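Local atomic coordinates of epsin-3 (Saccharomyces cerevisiae, PDB entry 3ONK), a protein that binds membranes enriched in phosphatidylinositol-3,5-bisphosphate, helps recruit clathrin to the Golgi network and endosomes to form coated vesicles, and takes part in protein sorting at the multivesicular body. Residues T10-V16 with E47-I52; L31-I35 with Q72-Y76; I35-Y40 with Y76-S82; F53-T57 with L95-L99; A60-W64 with T101-I105. One frame throughout, in Å; residues are numbered along the deposited sequence.

Interaction 1: T10-V16 with E47-I52; sequences TEMEGKV and EILSMI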
# COMPACT_ATOMS: atom_id res chain seq x y z
N THR A 10 -11.27 -5.04 -13.56
CA THR A 10 -12.46 -5.42 -12.82
C THR A 10 -12.80 -4.28 -11.85
O THR A 10 -12.00 -3.35 -11.64
CB THR A 10 -12.25 -6.71 -12.00
OG1 THR A 10 -11.27 -6.46 -10.99
CG2 THR A 10 -11.78 -7.86 -12.89
N GLU A 11 -13.99 -4.36 -11.26
CA GLU A 11 -14.44 -3.36 -10.30
C GLU A 11 -13.41 -3.13 -9.22
O GLU A 11 -13.09 -1.99 -8.88
CB GLU A 11 -15.73 -3.82 -9.64
CG GLU A 11 -16.99 -3.27 -10.25
CD GLU A 11 -18.15 -3.42 -9.30
OE1 GLU A 11 -18.17 -2.73 -8.24
OE2 GLU A 11 -19.04 -4.25 -9.59
N MET A 12 -12.89 -4.22 -8.66
CA MET A 12 -11.92 -4.12 -7.57
C MET A 12 -10.57 -3.57 -8.04
O MET A 12 -9.94 -2.79 -7.34
CB MET A 12 -11.75 -5.47 -6.86
CG MET A 12 -10.81 -5.43 -5.65
SD MET A 12 -11.28 -4.25 -4.37
CE MET A 12 -12.88 -4.86 -3.83
N GLU A 13 -10.12 -3.98 -9.22
CA GLU A 13 -8.89 -3.44 -9.77
C GLU A 13 -9.06 -1.95 -10.06
O GLU A 13 -8.11 -1.17 -9.96
CB GLU A 13 -8.48 -4.19 -11.04
CG GLU A 13 -8.08 -5.63 -10.79
CD GLU A 13 -8.03 -6.46 -12.06
OE1 GLU A 13 -8.54 -6.01 -13.11
OE2 GLU A 13 -7.48 -7.58 -12.01
N GLY A 14 -10.29 -1.55 -10.40
CA GLY A 14 -10.60 -0.15 -10.61
C GLY A 14 -10.54 0.65 -9.31
O GLY A 14 -10.11 1.80 -9.29
N LYS A 15 -11.00 0.05 -8.22
CA LYS A 15 -10.97 0.71 -6.93
C LYS A 15 -9.52 0.95 -6.50
O LYS A 15 -9.15 2.05 -6.09
CB LYS A 15 -11.72 -0.12 -5.88
CG LYS A 15 -13.23 -0.05 -6.00
CD LYS A 15 -13.90 -0.73 -4.80
CE LYS A 15 -15.35 -0.34 -4.67
NZ LYS A 15 -16.10 -0.59 -5.93
N VAL A 16 -8.69 -0.09 -6.63
CA VAL A 16 -7.27 0.03 -6.32
C VAL A 16 -6.59 1.06 -7.21
O VAL A 16 -5.78 1.86 -6.75
CB VAL A 16 -6.52 -1.32 -6.46
CG1 VAL A 16 -5.04 -1.13 -6.16
CG2 VAL A 16 -7.12 -2.35 -5.54
N GLU A 47 -6.35 -9.86 -7.15
CA GLU A 47 -6.51 -8.66 -7.99
C GLU A 47 -5.86 -7.45 -7.35
O GLU A 47 -5.16 -6.68 -8.01
CB GLU A 47 -7.98 -8.36 -8.25
CG GLU A 47 -8.66 -9.37 -9.13
CD GLU A 47 -10.12 -9.08 -9.35
OE1 GLU A 47 -10.81 -9.97 -9.87
OE2 GLU A 47 -10.60 -7.97 -8.99
N ILE A 48 -6.11 -7.30 -6.06
CA ILE A 48 -5.61 -6.16 -5.28
C ILE A 48 -4.09 -6.20 -5.23
O ILE A 48 -3.42 -5.19 -5.40
CB ILE A 48 -6.16 -6.19 -3.83
CG1 ILE A 48 -7.68 -6.05 -3.82
CG2 ILE A 48 -5.54 -5.11 -2.99
CD1 ILE A 48 -8.30 -6.40 -2.48
N LEU A 49 -3.57 -7.40 -4.97
CA LEU A 49 -2.14 -7.65 -4.89
C LEU A 49 -1.39 -7.21 -6.17
O LEU A 49 -0.48 -6.39 -6.12
CB LEU A 49 -1.92 -9.14 -4.66
CG LEU A 49 -0.70 -9.59 -3.86
CD1 LEU A 49 -0.90 -9.30 -2.37
CD2 LEU A 49 -0.42 -11.09 -4.12
N SER A 50 -1.78 -7.79 -7.30
CA SER A 50 -1.22 -7.41 -8.59
C SER A 50 -1.16 -5.90 -8.73
O SER A 50 -0.09 -5.33 -8.96
CB SER A 50 -2.10 -7.95 -9.71
OG SER A 50 -2.44 -9.30 -9.45
N MET A 51 -2.32 -5.28 -8.59
CA MET A 51 -2.47 -3.85 -8.81
C MET A 51 -1.55 -3.01 -7.92
O MET A 51 -0.95 -2.04 -8.38
CB MET A 51 -3.93 -3.45 -8.59
CG MET A 51 -4.92 -4.06 -9.59
SD MET A 51 -4.67 -3.52 -11.29
CE MET A 51 -4.30 -1.79 -11.06
N ILE A 52 -1.45 -3.38 -6.64
CA ILE A 52 -0.68 -2.57 -5.70
C ILE A 52 0.81 -2.59 -6.01
O ILE A 52 1.47 -1.57 -5.92
CB ILE A 52 -0.87 -3.01 -4.23
CG1 ILE A 52 -2.23 -2.56 -3.71
CG2 ILE A 52 0.21 -2.37 -3.36
CD1 ILE A 52 -2.34 -2.61 -2.17
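E47 reaches from helix 42-57 to T10 at the start of helix 11-19. E47 CB lies 3.7 Å from E13 CG, and E47 CG meets E13 OE2 at 3.6 Å. The extended chain then carries CD to the hydroxyl of T10, where E47 OE2 accepts from T10 OG1 at 2.6 Å. That donor stands well above the carboxylate plane, 60° out of it. E47 OE1 faces T10 CG2, while E47 OE2 also rests on M12 CB. T10 OG1 is held twice, since it accepts from E13 N at 3.3 Å; T10 N in turn gives to E13 OE1, completing a capping box. E13 OE2 and E47 OE2 are 4.4 Å apart, so the two acids may raise each other's pKa. Shortening E47 to an alanine is likely to leave the T10 hydroxyl without its carboxylate acceptor and the helix cap less firmly fixed. Deeper in, V16 CG1 packs 3.5 Å from M51 CB, and M12 CG lies against I48 CG1. The short helical segments run 36° apart; M12 and I48 continue onto I35 of helix 29-38, and I52 onto L73, L74 and L77 of helix 64-80.

Interaction 2: L31-I35 with Q72-Y76; sequences LMDQI and QLLDY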
# COMPACT_ATOMS: atom_id res chain seq x y z
N LEU A 31 -12.93 4.25 0.71
CA LEU A 31 -12.48 3.53 -0.47
C LEU A 31 -11.46 2.47 -0.07
O LEU A 31 -11.46 1.35 -0.61
CB LEU A 31 -11.85 4.49 -1.48
CG LEU A 31 -11.26 3.86 -2.74
CD1 LEU A 31 -12.35 3.20 -3.57
CD2 LEU A 31 -10.52 4.91 -3.55
N MET A 32 -10.60 2.83 0.87
CA MET A 32 -9.63 1.88 1.40
C MET A 32 -10.34 0.70 2.09
O MET A 32 -10.00 -0.47 1.87
CB MET A 32 -8.66 2.58 2.35
CG MET A 32 -7.68 3.52 1.67
SD MET A 32 -6.31 3.94 2.76
CE MET A 32 -7.17 4.86 4.05
N ASP A 33 -11.34 1.01 2.91
CA ASP A 33 -12.14 -0.04 3.56
C ASP A 33 -12.82 -0.96 2.53
O ASP A 33 -12.84 -2.18 2.70
CB ASP A 33 -13.18 0.57 4.50
CG ASP A 33 -13.46 -0.31 5.72
OD1 ASP A 33 -12.64 -1.19 6.02
OD2 ASP A 33 -14.50 -0.10 6.38
N GLN A 34 -13.36 -0.38 1.46
CA GLN A 34 -13.98 -1.18 0.40
C GLN A 34 -12.96 -2.17 -0.15
O GLN A 34 -13.27 -3.34 -0.38
CB GLN A 34 -14.53 -0.29 -0.72
CG GLN A 34 -15.85 0.42 -0.36
CD GLN A 34 -16.30 1.44 -1.41
OE1 GLN A 34 -15.47 2.14 -1.99
NE2 GLN A 34 -17.61 1.54 -1.64
N ILE A 35 -11.74 -1.70 -0.36
CA ILE A 35 -10.69 -2.55 -0.88
C ILE A 35 -10.30 -3.62 0.14
O ILE A 35 -10.05 -4.78 -0.20
CB ILE A 35 -9.48 -1.71 -1.33
CG1 ILE A 35 -9.85 -0.90 -2.59
CG2 ILE A 35 -8.31 -2.60 -1.59
CD1 ILE A 35 -8.98 0.33 -2.81
N GLN A 72 0.46 3.86 1.45
CA GLN A 72 -0.64 4.20 2.34
C GLN A 72 -1.73 3.14 2.32
O GLN A 72 -2.22 2.74 3.36
CB GLN A 72 -1.27 5.54 1.96
CG GLN A 72 -0.45 6.76 2.28
CD GLN A 72 -1.13 8.04 1.84
OE1 GLN A 72 -1.32 8.27 0.64
NE2 GLN A 72 -1.49 8.89 2.80
N LEU A 73 -2.13 2.71 1.12
CA LEU A 73 -3.15 1.67 0.99
C LEU A 73 -2.72 0.36 1.65
O LEU A 73 -3.50 -0.29 2.35
CB LEU A 73 -3.46 1.40 -0.48
CG LEU A 73 -4.51 0.33 -0.79
CD1 LEU A 73 -5.83 0.55 -0.03
CD2 LEU A 73 -4.77 0.26 -2.30
N LEU A 74 -1.47 -0.02 1.41
CA LEU A 74 -0.95 -1.29 1.88
C LEU A 74 -0.83 -1.26 3.40
O LEU A 74 -1.04 -2.27 4.07
CB LEU A 74 0.40 -1.55 1.20
CG LEU A 74 1.01 -2.94 1.02
CD1 LEU A 74 0.06 -3.97 0.42
CD2 LEU A 74 2.27 -2.81 0.15
N ASP A 75 -0.52 -0.09 3.95
CA ASP A 75 -0.52 0.05 5.40
C ASP A 75 -1.92 -0.20 5.96
O ASP A 75 -2.11 -0.96 6.91
CB ASP A 75 -0.05 1.45 5.80
CG ASP A 75 0.10 1.60 7.30
OD1 ASP A 75 1.01 0.97 7.86
OD2 ASP A 75 -0.72 2.31 7.92
N TYR A 76 -2.90 0.45 5.36
CA TYR A 76 -4.27 0.31 5.82
C TYR A 76 -4.70 -1.16 5.75
O TYR A 76 -5.37 -1.65 6.65
CB TYR A 76 -5.19 1.20 4.97
CG TYR A 76 -6.61 1.27 5.48
CD1 TYR A 76 -7.01 2.27 6.38
CD2 TYR A 76 -7.57 0.34 5.08
CE1 TYR A 76 -8.32 2.34 6.84
CE2 TYR A 76 -8.87 0.39 5.54
CZ TYR A 76 -9.24 1.39 6.42
OH TYR A 76 -10.54 1.43 6.87
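M32 and L73 have the nearest CA atoms, 6.5 Å apart, where the short helical segments 31-35 and 72-76 pass at 10.1 Å between axes and a crossing angle of -58°. M32 does most of the work against Y76. Its CB stands over a face of the tyrosine ring, 3.9 Å from the Y76 centroid and displaced toward the rim, a CH-pi contact. Further out, M32 SD approaches the same ring obliquely, 4.4 Å from the Y76 centroid, and the bend at chi3 (-66°) turns M32 CE back to within 3.5 Å of Y76 CD1. In the other direction M32 CG touches L73 CD1 at 3.9 Å, the two side chains sliding past each other with opposite headings. L73 CD1 also meets I35 CD1, which carries the apolar patch toward the interior. At the far end of the ring Y76 OH gives a weak, long bond to D33 OD1 at 3.5 Å; the carboxylate is turned nearly upright to the ring, their planes 79° apart. This is a Met-aromatic contact joining helices 29-38 and 64-80, which cross steeply here, as part of the all-helical ENTH domain.

Interaction 3: I35-Y40 with Y76-S82; sequences ISQGTY and YLIKHGS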
# COMPACT_ATOMS: atom_id res chain seq x y z
N ILE A 35 -11.74 -1.70 -0.36
CA ILE A 35 -10.69 -2.55 -0.88
C ILE A 35 -10.30 -3.62 0.14
O ILE A 35 -10.05 -4.78 -0.20
CB ILE A 35 -9.48 -1.71 -1.33
CG1 ILE A 35 -9.85 -0.90 -2.59
CG2 ILE A 35 -8.31 -2.60 -1.59
CD1 ILE A 35 -8.98 0.33 -2.81
N SER A 36 -10.24 -3.22 1.40
CA SER A 36 -10.00 -4.14 2.49
C SER A 36 -11.00 -5.29 2.45
O SER A 36 -10.63 -6.45 2.63
CB SER A 36 -10.04 -3.41 3.84
OG SER A 36 -9.77 -4.30 4.89
N GLN A 37 -12.27 -4.97 2.21
CA GLN A 37 -13.30 -6.01 2.10
C GLN A 37 -12.95 -7.03 1.02
O GLN A 37 -13.22 -8.22 1.18
CB GLN A 37 -14.69 -5.42 1.80
CG GLN A 37 -15.13 -4.30 2.73
CD GLN A 37 -15.18 -4.72 4.18
OE1 GLN A 37 -14.47 -4.16 5.02
NE2 GLN A 37 -16.02 -5.70 4.49
N GLY A 38 -12.35 -6.57 -0.07
CA GLY A 38 -11.98 -7.43 -1.17
C GLY A 38 -10.86 -8.41 -0.85
O GLY A 38 -10.71 -9.41 -1.54
N THR A 39 -10.09 -8.13 0.21
CA THR A 39 -9.04 -9.04 0.68
C THR A 39 -9.60 -10.28 1.36
O THR A 39 -8.85 -11.20 1.66
CB THR A 39 -8.06 -8.38 1.69
OG1 THR A 39 -8.73 -8.12 2.93
CG2 THR A 39 -7.46 -7.09 1.13
N TYR A 40 -10.91 -10.31 1.59
CA TYR A 40 -11.52 -11.47 2.23
C TYR A 40 -12.06 -12.52 1.26
O TYR A 40 -12.74 -13.47 1.66
CB TYR A 40 -12.60 -11.02 3.20
CG TYR A 40 -12.00 -10.38 4.43
CD1 TYR A 40 -11.64 -11.16 5.53
CD2 TYR A 40 -11.77 -9.02 4.49
CE1 TYR A 40 -11.10 -10.59 6.65
CE2 TYR A 40 -11.22 -8.44 5.62
CZ TYR A 40 -10.88 -9.24 6.69
OH TYR A 40 -10.32 -8.70 7.82
N TYR A 76 -2.90 0.45 5.36
CA TYR A 76 -4.27 0.31 5.82
C TYR A 76 -4.70 -1.16 5.75
O TYR A 76 -5.37 -1.65 6.65
CB TYR A 76 -5.19 1.20 4.97
CG TYR A 76 -6.61 1.27 5.48
CD1 TYR A 76 -7.01 2.27 6.38
CD2 TYR A 76 -7.57 0.34 5.08
CE1 TYR A 76 -8.32 2.34 6.84
CE2 TYR A 76 -8.87 0.39 5.54
CZ TYR A 76 -9.24 1.39 6.42
OH TYR A 76 -10.54 1.43 6.87
N LEU A 77 -4.30 -1.85 4.68
CA LEU A 77 -4.77 -3.21 4.44
C LEU A 77 -4.16 -4.19 5.42
O LEU A 77 -4.79 -5.15 5.84
CB LEU A 77 -4.47 -3.66 3.01
CG LEU A 77 -5.23 -2.94 1.90
CD1 LEU A 77 -4.80 -3.49 0.54
CD2 LEU A 77 -6.75 -3.08 2.07
N ILE A 78 -2.92 -3.93 5.80
CA ILE A 78 -2.28 -4.73 6.81
C ILE A 78 -2.98 -4.57 8.16
O ILE A 78 -3.07 -5.52 8.94
CB ILE A 78 -0.77 -4.46 6.84
CG1 ILE A 78 -0.17 -4.99 5.52
CG2 ILE A 78 -0.12 -5.13 8.04
CD1 ILE A 78 1.14 -4.39 5.15
N LYS A 79 -3.55 -3.40 8.40
CA LYS A 79 -4.27 -3.14 9.65
C LYS A 79 -5.74 -3.55 9.61
O LYS A 79 -6.34 -3.85 10.64
CB LYS A 79 -4.17 -1.66 10.03
CG LYS A 79 -2.77 -1.23 10.44
CD LYS A 79 -2.62 0.29 10.43
CE LYS A 79 -1.16 0.69 10.59
NZ LYS A 79 -0.97 2.17 10.51
N HIS A 80 -6.33 -3.58 8.41
CA HIS A 80 -7.77 -3.81 8.31
C HIS A 80 -8.14 -5.07 7.52
O HIS A 80 -9.24 -5.62 7.70
CB HIS A 80 -8.49 -2.59 7.71
CG HIS A 80 -8.26 -1.32 8.47
ND1 HIS A 80 -9.12 -0.86 9.45
CD2 HIS A 80 -7.25 -0.41 8.40
CE1 HIS A 80 -8.65 0.27 9.95
NE2 HIS A 80 -7.52 0.57 9.33
N GLY A 81 -7.23 -5.52 6.66
CA GLY A 81 -7.52 -6.55 5.68
C GLY A 81 -7.41 -7.95 6.24
O GLY A 81 -7.10 -8.13 7.41
N SER A 82 -7.68 -8.94 5.40
CA SER A 82 -7.63 -10.34 5.78
C SER A 82 -6.23 -10.74 6.24
O SER A 82 -5.23 -10.20 5.76
CB SER A 82 -8.03 -11.19 4.58
OG SER A 82 -7.87 -12.56 4.83
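T39 and S82 meet in the tight half of this contact, where the ends of helices 29-38 and 64-80 come together. S82 N donates to T39 OG1 at 2.8 Å along an almost straight line, 167° at the hydrogen. The same hydroxyl gives its own proton to S36 O, in the carbonyl plane, so one T39 oxygen bridges the end of its own helix and the chain leaving the other. Its torsion makes this possible: chi1 of 69° sets OG1 between the backbone N and the carbonyl carbon. S36 O is also used by T39 N. Beside this bridge the backbone of G81 slips in close, with its CA 3.3 Å from S36 OG and 3.4 Å from T39 OG1; a CB on G81 would run into L77 O. L77 CD2 presses on S36 CA at 3.4 Å and reaches I35 CG2 at 4.0 Å, closing the buried side.

Y40 forms the outer, exposed side. Its ring lies across the chain at S82, whose CB sits over one face, 3.8 Å from the Y40 centroid, as a CH-pi contact. These are looser contacts than the paired bonds at T39. Helix 42-57 covers the inner side through I48, which touches I35, T39 and L77; F85 of helix 83-90 packs on T39 and L77, and S82 OG caps R84 N at that helix's start.

Interaction 4: F53-T57 with L95-L99; sequences FRRFT and LIRIL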
# COMPACT_ATOMS: atom_id res chain seq x y z
N PHE A 53 1.34 -3.76 -6.36
CA PHE A 53 2.78 -3.87 -6.58
C PHE A 53 3.20 -3.43 -7.98
O PHE A 53 4.34 -3.03 -8.18
CB PHE A 53 3.28 -5.27 -6.25
CG PHE A 53 3.10 -5.65 -4.80
CD1 PHE A 53 3.59 -4.84 -3.79
CD2 PHE A 53 2.47 -6.83 -4.45
CE1 PHE A 53 3.44 -5.18 -2.45
CE2 PHE A 53 2.31 -7.18 -3.11
CZ PHE A 53 2.79 -6.35 -2.11
N ARG A 54 2.27 -3.49 -8.94
CA ARG A 54 2.54 -2.95 -10.27
C ARG A 54 3.16 -1.58 -10.11
O ARG A 54 4.04 -1.20 -10.86
CB ARG A 54 1.26 -2.84 -11.09
CG ARG A 54 0.71 -4.20 -11.51
CD ARG A 54 -0.43 -4.10 -12.50
NE ARG A 54 -0.91 -5.44 -12.84
CZ ARG A 54 -0.35 -6.22 -13.76
NH1 ARG A 54 0.70 -5.79 -14.45
NH2 ARG A 54 -0.85 -7.42 -14.00
N ARG A 55 2.68 -0.85 -9.11
CA ARG A 55 3.15 0.50 -8.87
C ARG A 55 4.64 0.54 -8.49
O ARG A 55 5.40 1.36 -9.02
CB ARG A 55 2.28 1.17 -7.80
CG ARG A 55 1.27 2.17 -8.36
CD ARG A 55 0.38 1.55 -9.45
NE ARG A 55 -0.95 1.22 -8.95
CZ ARG A 55 -1.81 0.41 -9.57
NH1 ARG A 55 -1.49 -0.17 -10.73
NH2 ARG A 55 -3.00 0.17 -9.02
N PHE A 56 5.06 -0.35 -7.59
CA PHE A 56 6.43 -0.38 -7.09
C PHE A 56 7.45 -0.66 -8.17
O PHE A 56 8.62 -0.28 -8.05
CB PHE A 56 6.59 -1.44 -5.99
CG PHE A 56 5.68 -1.24 -4.83
CD1 PHE A 56 4.89 -0.10 -4.75
CD2 PHE A 56 5.60 -2.17 -3.82
CE1 PHE A 56 4.04 0.10 -3.68
CE2 PHE A 56 4.75 -1.98 -2.75
CZ PHE A 56 3.97 -0.84 -2.68
N THR A 57 7.01 -1.33 -9.22
CA THR A 57 7.95 -1.87 -10.20
C THR A 57 8.29 -0.87 -11.31
O THR A 57 9.26 -1.06 -12.05
CB THR A 57 7.46 -3.22 -10.75
OG1 THR A 57 6.29 -3.01 -11.55
CG2 THR A 57 7.10 -4.15 -9.59
N LEU A 95 10.43 -7.30 -3.08
CA LEU A 95 10.02 -6.26 -4.01
C LEU A 95 9.77 -4.94 -3.28
O LEU A 95 10.08 -3.87 -3.79
CB LEU A 95 8.76 -6.72 -4.75
CG LEU A 95 8.28 -6.12 -6.08
CD1 LEU A 95 6.79 -5.85 -6.01
CD2 LEU A 95 9.03 -4.86 -6.49
N ILE A 96 9.20 -5.02 -2.08
CA ILE A 96 8.88 -3.83 -1.31
C ILE A 96 10.17 -3.14 -0.89
O ILE A 96 10.27 -1.90 -0.93
CB ILE A 96 8.03 -4.20 -0.08
CG1 ILE A 96 6.74 -4.90 -0.51
CG2 ILE A 96 7.74 -2.98 0.78
CD1 ILE A 96 5.88 -5.37 0.64
N ARG A 97 11.16 -3.96 -0.50
CA ARG A 97 12.48 -3.50 -0.07
C ARG A 97 13.14 -2.59 -1.10
O ARG A 97 13.92 -1.71 -0.74
CB ARG A 97 13.40 -4.69 0.22
CG ARG A 97 13.03 -5.50 1.46
CD ARG A 97 14.25 -6.16 2.12
NE ARG A 97 13.85 -7.00 3.26
CZ ARG A 97 13.82 -6.59 4.52
NH1 ARG A 97 13.43 -7.43 5.47
NH2 ARG A 97 14.19 -5.36 4.84
N ILE A 98 12.85 -2.82 -2.37
CA ILE A 98 13.43 -2.00 -3.43
C ILE A 98 13.20 -0.52 -3.14
O ILE A 98 14.06 0.31 -3.44
CB ILE A 98 12.84 -2.36 -4.82
CG1 ILE A 98 13.67 -1.73 -5.94
CG2 ILE A 98 11.40 -1.89 -4.96
CD1 ILE A 98 13.00 -1.81 -7.31
N LEU A 99 12.06 -0.18 -2.53
CA LEU A 99 11.69 1.22 -2.32
C LEU A 99 12.53 1.89 -1.25
O LEU A 99 12.48 3.12 -1.10
CB LEU A 99 10.20 1.35 -1.97
CG LEU A 99 9.26 1.01 -3.13
CD1 LEU A 99 7.79 1.20 -2.72
CD2 LEU A 99 9.61 1.86 -4.35
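T57, whose CG2 rests on L95 CD2 at 3.7 Å, turns its hydroxyl back to its own helix: T57 OG1 gives to R54 O at 3.0 Å, with the donor 38° above the carbonyl plane. The side chains that meet segment 95-99 do so through apolar atoms. L99 CD1 stands over one face of the F56 ring, 3.9 Å from its centroid, while the opposite face looks back on F53 CA. At the ring's edge, near its plane, I96 CG1 lies 4.2 Å from F56 CE2, the two side chains running alongside each other. F53 takes the next place: its CB is 3.6 Å from L95 CD1, and F53 CE1 touches I96 CG1 at 3.8 Å. With CG anti to the backbone N (chi1 -161°), the L95 branch points across, and its methyls part, CD1 to F53 and CD2 to T57. With an alanine at F56, L99 CD1 would probably face a gap and I96 CG1 would be left with only the F53 ring of the two it touches. The cluster joins helices 42-57 and 93-97; on helix 64-80 L74 meets F53 and A70 meets F56, and V120 of helix 113-127 touches I96 and L99.

Interaction 5: A60-W64 with T101-I105; sequences AGSEW and TFHYI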
# COMPACT_ATOMS: atom_id res chain seq x y z
N ALA A 60 10.56 5.42 -10.88
CA ALA A 60 9.89 6.62 -11.36
C ALA A 60 10.45 7.96 -10.91
O ALA A 60 11.20 8.07 -9.94
CB ALA A 60 8.41 6.54 -11.01
N GLY A 61 10.07 8.99 -11.65
CA GLY A 61 10.30 10.35 -11.22
C GLY A 61 9.04 10.80 -10.53
O GLY A 61 8.90 10.63 -9.32
N SER A 62 8.11 11.35 -11.33
CA SER A 62 6.86 11.91 -10.82
C SER A 62 5.81 10.85 -10.50
O SER A 62 4.69 11.18 -10.07
CB SER A 62 6.27 12.92 -11.81
OG SER A 62 4.98 13.34 -11.39
N GLU A 63 6.16 9.58 -10.69
CA GLU A 63 5.29 8.50 -10.26
C GLU A 63 5.53 8.18 -8.78
O GLU A 63 5.10 7.13 -8.28
CB GLU A 63 5.48 7.25 -11.14
N TRP A 64 6.22 9.08 -8.08
CA TRP A 64 6.43 8.93 -6.63
C TRP A 64 5.09 8.94 -5.89
O TRP A 64 4.92 8.25 -4.89
CB TRP A 64 7.31 10.06 -6.09
CG TRP A 64 6.67 11.41 -6.19
CD1 TRP A 64 6.85 12.33 -7.17
CD2 TRP A 64 5.72 11.97 -5.28
NE1 TRP A 64 6.08 13.45 -6.93
CE2 TRP A 64 5.38 13.25 -5.77
CE3 TRP A 64 5.13 11.53 -4.09
CZ2 TRP A 64 4.46 14.08 -5.12
CZ3 TRP A 64 4.23 12.35 -3.44
CH2 TRP A 64 3.91 13.61 -3.96
N THR A 101 15.43 2.59 -1.20
CA THR A 101 16.43 3.51 -1.76
C THR A 101 15.83 4.57 -2.67
O THR A 101 16.55 5.32 -3.33
CB THR A 101 17.58 2.77 -2.48
OG1 THR A 101 17.05 1.70 -3.30
CG2 THR A 101 18.55 2.20 -1.47
N PHE A 102 14.50 4.63 -2.70
CA PHE A 102 13.81 5.57 -3.56
C PHE A 102 14.16 7.01 -3.20
O PHE A 102 13.88 7.48 -2.09
CB PHE A 102 12.29 5.34 -3.49
CG PHE A 102 11.52 6.07 -4.56
CD1 PHE A 102 10.96 7.31 -4.30
CD2 PHE A 102 11.38 5.52 -5.83
CE1 PHE A 102 10.25 7.98 -5.29
CE2 PHE A 102 10.68 6.18 -6.81
CZ PHE A 102 10.12 7.42 -6.54
N HIS A 103 14.78 7.70 -4.15
CA HIS A 103 15.17 9.10 -3.99
C HIS A 103 14.59 9.92 -5.14
O HIS A 103 14.62 9.51 -6.30
CB HIS A 103 16.69 9.24 -3.95
CG HIS A 103 17.31 8.82 -2.65
ND1 HIS A 103 17.80 9.72 -1.73
CD2 HIS A 103 17.50 7.59 -2.11
CE1 HIS A 103 18.27 9.07 -0.68
NE2 HIS A 103 18.10 7.77 -0.89
N TYR A 104 14.05 11.08 -4.82
CA TYR A 104 13.53 11.95 -5.85
C TYR A 104 13.21 13.33 -5.29
O TYR A 104 12.50 13.47 -4.29
CB TYR A 104 12.29 11.31 -6.52
CG TYR A 104 11.74 12.13 -7.67
CD1 TYR A 104 10.50 12.74 -7.57
CD2 TYR A 104 12.47 12.30 -8.84
CE1 TYR A 104 9.99 13.49 -8.62
CE2 TYR A 104 11.97 13.05 -9.88
CZ TYR A 104 10.73 13.65 -9.77
OH TYR A 104 10.23 14.41 -10.80
N ILE A 105 13.77 14.35 -5.94
CA ILE A 105 13.37 15.74 -5.70
C ILE A 105 12.64 16.22 -6.96
O ILE A 105 13.17 16.10 -8.06
CB ILE A 105 14.61 16.61 -5.35
CG1 ILE A 105 15.29 16.06 -4.10
CG2 ILE A 105 14.21 18.06 -5.14
CD1 ILE A 105 16.44 16.90 -3.59
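A type I beta turn, G61 to W64, leads into helix 64-80 and receives two aromatic side chains, F102 and Y104, from the loop ahead of helix 113-127. The glycine lies under the Y104 ring: G61 CA is 3.7 Å from the Y104 centroid, 21° off the normal, in a CH-pi contact. G61 O stands over a face too, nearer the rim, 3.1 Å from Y104 CE1. Any CB on G61 would come tightly against Y104 CE2, so the bare backbone lets the ring lie this close. W64 flanks the turn. Its CG takes the position between the backbone N and the carbonyl carbon (chi1 66°), which brings W64 CD1 to 3.6 Å from Y104 CE1. The two rings meet rim to rim, their planes 31° apart, and neither covers the other. F102 turns its ring edge to W64 CB, with F102 CE1 3.7 Å away, and F102 CZ is 3.6 Å from A60 O. F102 also packs on V116 of helix 113-127, and its backbone O accepts from R117 NH1. The whole is a loop-to-loop contact at the surface of this helical domain, an aromatic ring laid on the glycine of a beta turn, joining two interhelical connections.

In the fold
All five contacts belong to the ENTH domain. Interactions 2 and 3 share helices 29-38 and 64-80, along with I35 and Y76, and their centres are about 7 Å apart. Interaction 1 touches both, I48 reaching I35, and lies on helix 42-57 as does interaction 4, about 16 Å away between centres. L74, on segment 72-76, packs on F53 and F56 of interaction 4. Interaction 5 stands at the opposite end from interaction 3, about 27 Å between centres. Along the chain, interaction 1 closes before 4 and 5 open, whereas every other pair crosses. Segments 31 to 38 residues apart thus join helices that are not chain neighbours, and two loops, into one compact body.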